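Uncharacterized protein (Staphylococcus aureus subsp. aureus Mu50, PDB 4QPV) is of unknown function, belongs to the DUF1672 family and has a unique fold with a kinked-helix-beta-beta-beta repeat. Local coordinates at residues H134-E137 and L138-T142. Sequence-based numbering, arbitrary orientation.
Sequences HKEE and LDNLT
K135 sends CG anti to its backbone N, runs extended to CE and bends at its last torsion (chi4 -55°), which turns NZ toward D139 OD2. D139 has CG beside its own backbone N and anti to its carbonyl carbon (chi1 -68°). This torsion brings the carboxylate back beside K135, one turn earlier, with D139 CG 3.2 Å from K135 O and OD2 facing the lysine. The two make an i to i+4 salt bridge in the first turns of helix 135-147. K135 NZ lies 2.8 Å from D139 OD2 and meets the syn lone pair of that oxygen. The lysine CG also lies 3.6 Å from the same OD2. Across the break at H134, the hydroxyl of Y131, in the preceding helix 116-133, meets both partners: it hydrogen-bonds to D139 OD1 and has a weak hydrogen bond with K135 NZ.

H134 is the N-cap residue at this break. Its carbonyl opens the alpha-helical bond series, with L138 N 3.0 Å from H134 O. The backbone N-H groups of D139, N140 and L141 then go to the carbonyl oxygens of K135, E136 and E137. The H134 ring also sends ND1 toward E137 OE1, a weak bond of 3.5 Å.

On the inner face, L138 CD1 packs 3.8 Å from H134 CB. L138 and L141 seat this face on strands 175-178 and 220-227 of the mixed sheet, touching L177, Y175 and V221.

On another face, E136 and N140 lie side by side and point the same way. Their carboxylate and amide planes are 66° apart. N140 ND2 donates to N253 O as well as to a water that bridges the two side chains. That water donates to E136 OE2 at 2.7 Å and accepts from N140 ND2 at 2.9 Å.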
loop_
_atom_site.group_PDB
_atom_site.type_symbol
_atom_site.label_atom_id
_atom_site.label_comp_id
_atom_site.label_asym_id
_atom_site.label_seq_id
_atom_site.Cartn_x
_atom_site.Cartn_y
_atom_site.Cartn_z
ATOM N N HIS A 134 -0.317 -10.259 -11.305
ATOM C CA HIS A 134 0.750 -9.680 -12.149
ATOM C C HIS A 134 2.105 -9.725 -11.434
ATOM O O HIS A 134 2.942 -8.856 -11.675
ATOM C CB HIS A 134 0.414 -8.213 -12.488
ATOM C CG HIS A 134 -0.894 -8.044 -13.185
ATOM N ND1 HIS A 134 -0.992 -8.137 -14.562
ATOM C CD2 HIS A 134 -2.125 -7.812 -12.671
ATOM C CE1 HIS A 134 -2.273 -7.971 -14.841
ATOM N NE2 HIS A 134 -2.994 -7.770 -13.735
ATOM N N LYS A 135 2.326 -10.753 -10.580
ATOM C CA LYS A 135 3.511 -10.873 -9.718
ATOM C C LYS A 135 4.840 -10.783 -10.473
ATOM O O LYS A 135 5.667 -9.947 -10.116
ATOM C CB LYS A 135 3.459 -12.174 -8.888
ATOM C CG LYS A 135 4.548 -12.247 -7.826
ATOM C CD LYS A 135 4.497 -13.542 -7.008
ATOM C CE LYS A 135 5.250 -13.416 -5.710
ATOM N NZ LYS A 135 6.655 -12.982 -5.909
ATOM N N GLU A 136 5.073 -11.655 -11.457
ATOM C CA GLU A 136 6.344 -11.673 -12.186
ATOM C C GLU A 136 6.685 -10.305 -12.779
ATOM O O GLU A 136 7.818 -9.856 -12.617
ATOM C CB GLU A 136 6.327 -12.748 -13.285
ATOM C CG GLU A 136 7.657 -12.895 -14.019
ATOM C CD GLU A 136 7.804 -14.121 -14.902
ATOM O OE1 GLU A 136 6.822 -14.885 -15.045
ATOM O OE2 GLU A 136 8.911 -14.321 -15.449
ATOM N N GLU A 137 5.719 -9.664 -13.488
ATOM C CA GLU A 137 5.857 -8.333 -14.116
ATOM C C GLU A 137 6.172 -7.258 -13.086
ATOM O O GLU A 137 7.026 -6.396 -13.312
ATOM C CB GLU A 137 4.514 -7.935 -14.759
ATOM C CG GLU A 137 4.300 -8.240 -16.212
ATOM C CD GLU A 137 2.941 -7.733 -16.666
ATOM O OE1 GLU A 137 2.122 -7.288 -15.819
ATOM O OE2 GLU A 137 2.697 -7.794 -17.888
ATOM N N LEU A 138 5.427 -7.276 -11.972
ATOM C CA LEU A 138 5.606 -6.263 -10.930
ATOM C C LEU A 138 6.974 -6.451 -10.234
ATOM O O LEU A 138 7.665 -5.466 -9.989
ATOM C CB LEU A 138 4.429 -6.295 -9.939
ATOM C CG LEU A 138 3.122 -5.711 -10.516
ATOM C CD1 LEU A 138 1.912 -6.100 -9.650
ATOM C CD2 LEU A 138 3.220 -4.179 -10.655
ATOM N N ASP A 139 7.389 -7.712 -9.985
ATOM C CA ASP A 139 8.714 -7.988 -9.410
ATOM C C ASP A 139 9.817 -7.530 -10.381
ATOM O O ASP A 139 10.818 -6.969 -9.943
ATOM C CB ASP A 139 8.857 -9.459 -9.039
ATOM C CG ASP A 139 7.974 -9.905 -7.870
ATOM O OD1 ASP A 139 7.405 -9.016 -7.162
ATOM O OD2 ASP A 139 7.919 -11.136 -7.603
ATOM N N ASN A 140 9.600 -7.680 -11.705
ATOM C CA ASN A 140 10.563 -7.171 -12.686
ATOM C C ASN A 140 10.656 -5.657 -12.608
ATOM O O ASN A 140 11.760 -5.125 -12.709
ATOM C CB ASN A 140 10.211 -7.578 -14.097
ATOM C CG ASN A 140 10.414 -9.035 -14.370
ATOM O OD1 ASN A 140 11.205 -9.725 -13.703
ATOM N ND2 ASN A 140 9.697 -9.531 -15.365
ATOM N N LEU A 141 9.507 -4.965 -12.428
ATOM C CA LEU A 141 9.506 -3.507 -12.287
ATOM C C LEU A 141 10.307 -3.097 -11.037
ATOM O O LEU A 141 11.110 -2.153 -11.106
ATOM C CB LEU A 141 8.068 -2.932 -12.229
ATOM C CG LEU A 141 7.938 -1.395 -12.026
ATOM C CD1 LEU A 141 8.651 -0.609 -13.158
ATOM C CD2 LEU A 141 6.484 -0.973 -11.970
ATOM N N THR A 142 10.115 -3.824 -9.913
ATOM C CA THR A 142 10.835 -3.517 -8.665
ATOM C C THR A 142 12.350 -3.574 -8.898
ATOM O O THR A 142 13.073 -2.642 -8.529
ATOM C CB THR A 142 10.420 -4.461 -7.539
ATOM O OG1 THR A 142 8.998 -4.395 -7.405
ATOM C CG2 THR A 142 11.099 -4.098 -6.205
HETATM O O HOH W 1 9.802 -12.089 -16.774
#